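Local coordinates for DNA mismatch repair protein MLH3 (Saccharomyces cerevisiae S288C, PDB 6RMN) that takes part in DNA mismatch repair, correcting insertion-deletion loops as a component of the MutLbeta heterodimer, at residues K79-E84 against L119-L124. Residues are numbered along the deposited sequence; the frame is centred on the assembly and turned at random.
Sequences KDCCIE and LEIKTL
Ile83 and Leu119 form the hydrogen-bonded pair of an antiparallel beta ladder in the sheet around strand 117-124 of this C-terminal part of MLH3, a worked example of how a water continues a ladder where the backbones separate. Ile83 N reaches Leu119 O at 2.8 Å, tilted from the carbonyl plane, and Leu119 N returns to Ile83 O at 2.7 Å, in the plane of the Ile83 carbonyl and nearly straight (171°). One step back, Cys82 and Glu120 are a non-hydrogen-bonded pair, their SG and CG 4.2 Å apart on the more open face. Beyond them Ile121 N bonds to Cys81 O at 2.9 Å, more bent (146°).

On the buried face, Ile83 packs against Leu119 and Ile121. Its CB lies 4.0 Å from Leu119 O; CG1, set beside the backbone N (chi1 -66°), runs toward Ile121, and CD1 meets Ile121 CD1 at 3.6 Å; CG2 branches off anti to that N. Leu139 of helix 136-151 packs against Ile83 and Cys81, while strand 106-110 pairs with the other edge of 119-124. Where the strands diverge, a water takes over: it accepts from Cys81 N at 2.8 Å and donates to Ile121 O at 2.7 Å.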
loop_
_atom_site.group_PDB
_atom_site.type_symbol
_atom_site.label_atom_id
_atom_site.label_comp_id
_atom_site.label_asym_id
_atom_site.label_seq_id
_atom_site.Cartn_x
_atom_site.Cartn_y
_atom_site.Cartn_z
ATOM N N LYS B 79 23.252 -45.532 15.096
ATOM C CA LYS B 79 24.164 -46.547 15.631
ATOM C C LYS B 79 25.092 -45.963 16.698
ATOM O O LYS B 79 25.410 -44.769 16.644
ATOM C CB LYS B 79 24.994 -47.176 14.489
ATOM C CG LYS B 79 25.418 -48.620 14.756
ATOM C CD LYS B 79 26.365 -49.152 13.684
ATOM C CE LYS B 79 26.876 -50.536 14.020
ATOM N NZ LYS B 79 27.748 -51.084 12.946
ATOM N N ASP B 80 25.535 -46.826 17.657
ATOM C CA ASP B 80 26.480 -46.530 18.746
ATOM C C ASP B 80 26.177 -45.211 19.473
ATOM O O ASP B 80 27.018 -44.303 19.533
ATOM C CB ASP B 80 27.940 -46.582 18.228
ATOM C CG ASP B 80 29.003 -46.755 19.305
ATOM O OD1 ASP B 80 28.938 -47.763 20.058
ATOM O OD2 ASP B 80 29.913 -45.897 19.383
ATOM N N CYS B 81 24.945 -45.105 19.982
ATOM C CA CYS B 81 24.467 -43.944 20.718
ATOM C C CYS B 81 23.846 -44.429 22.020
ATOM O O CYS B 81 22.670 -44.806 22.067
ATOM C CB CYS B 81 23.489 -43.124 19.882
ATOM S SG CYS B 81 23.045 -41.522 20.607
ATOM N N CYS B 82 24.686 -44.499 23.062
ATOM C CA CYS B 82 24.311 -44.937 24.401
ATOM C C CYS B 82 24.670 -43.836 25.381
ATOM O O CYS B 82 25.820 -43.379 25.425
ATOM C CB CYS B 82 24.982 -46.259 24.758
ATOM S SG CYS B 82 24.784 -47.551 23.500
ATOM N N ILE B 83 23.664 -43.374 26.127
ATOM C CA ILE B 83 23.807 -42.280 27.078
ATOM C C ILE B 83 23.662 -42.776 28.515
ATOM O O ILE B 83 22.700 -43.476 28.837
ATOM C CB ILE B 83 22.829 -41.113 26.705
ATOM C CG1 ILE B 83 23.224 -40.466 25.349
ATOM C CG2 ILE B 83 22.732 -40.054 27.818
ATOM C CD1 ILE B 83 22.179 -39.560 24.727
ATOM N N GLU B 84 24.623 -42.404 29.375
ATOM C CA GLU B 84 24.603 -42.748 30.797
ATOM C C GLU B 84 23.591 -41.833 31.484
ATOM O O GLU B 84 23.607 -40.616 31.268
ATOM C CB GLU B 84 25.997 -42.582 31.421
ATOM C CG GLU B 84 26.877 -43.819 31.319
ATOM C CD GLU B 84 28.330 -43.616 31.707
ATOM O OE1 GLU B 84 28.588 -43.020 32.779
ATOM O OE2 GLU B 84 29.217 -44.064 30.944
ATOM N N LEU B 119 20.797 -45.369 28.357
ATOM C CA LEU B 119 19.740 -45.038 27.406
ATOM C C LEU B 119 20.296 -45.260 25.998
ATOM O O LEU B 119 21.156 -44.502 25.543
ATOM C CB LEU B 119 19.290 -43.572 27.597
ATOM C CG LEU B 119 18.026 -43.127 26.871
ATOM C CD1 LEU B 119 16.796 -43.651 27.556
ATOM C CD2 LEU B 119 17.952 -41.613 26.810
ATOM N N GLU B 120 19.837 -46.327 25.334
ATOM C CA GLU B 120 20.290 -46.658 23.988
ATOM C C GLU B 120 19.328 -46.065 22.981
ATOM O O GLU B 120 18.208 -46.561 22.851
ATOM C CB GLU B 120 20.402 -48.183 23.820
ATOM C CG GLU B 120 20.905 -48.655 22.464
ATOM C CD GLU B 120 20.794 -50.152 22.238
ATOM O OE1 GLU B 120 21.813 -50.766 21.844
ATOM O OE2 GLU B 120 19.694 -50.716 22.451
ATOM N N ILE B 121 19.757 -45.006 22.272
ATOM C CA ILE B 121 18.937 -44.368 21.246
ATOM C C ILE B 121 19.098 -45.123 19.930
ATOM O O ILE B 121 20.205 -45.222 19.393
ATOM C CB ILE B 121 19.156 -42.831 21.133
ATOM C CG1 ILE B 121 18.589 -42.107 22.368
ATOM C CG2 ILE B 121 18.498 -42.271 19.884
ATOM C CD1 ILE B 121 19.603 -41.700 23.351
ATOM N N LYS B 122 17.976 -45.667 19.435
ATOM C CA LYS B 122 17.864 -46.440 18.203
ATOM C C LYS B 122 17.501 -45.577 16.995
ATOM O O LYS B 122 18.117 -45.731 15.942
ATOM C CB LYS B 122 16.875 -47.604 18.384
ATOM C CG LYS B 122 17.374 -48.659 19.372
ATOM C CD LYS B 122 16.510 -49.910 19.386
ATOM C CE LYS B 122 17.183 -51.037 20.141
ATOM N NZ LYS B 122 16.379 -52.288 20.112
ATOM N N THR B 123 16.493 -44.697 17.125
ATOM C CA THR B 123 16.056 -43.830 16.023
ATOM C C THR B 123 15.947 -42.376 16.451
ATOM O O THR B 123 15.652 -42.088 17.610
ATOM C CB THR B 123 14.721 -44.304 15.375
ATOM O OG1 THR B 123 13.612 -43.976 16.214
ATOM C CG2 THR B 123 14.703 -45.791 15.013
ATOM N N LEU B 124 16.158 -41.464 15.490
ATOM C CA LEU B 124 16.023 -40.020 15.666
ATOM C C LEU B 124 15.418 -39.412 14.413
ATOM O O LEU B 124 15.757 -39.876 13.332
ATOM C CB LEU B 124 17.387 -39.363 15.926
ATOM C CG LEU B 124 17.992 -39.445 17.332
ATOM C CD1 LEU B 124 19.242 -38.579 17.395
ATOM C CD2 LEU B 124 16.999 -38.982 18.412
HETATM O O HOH W 1 22.632 -46.479 19.294
#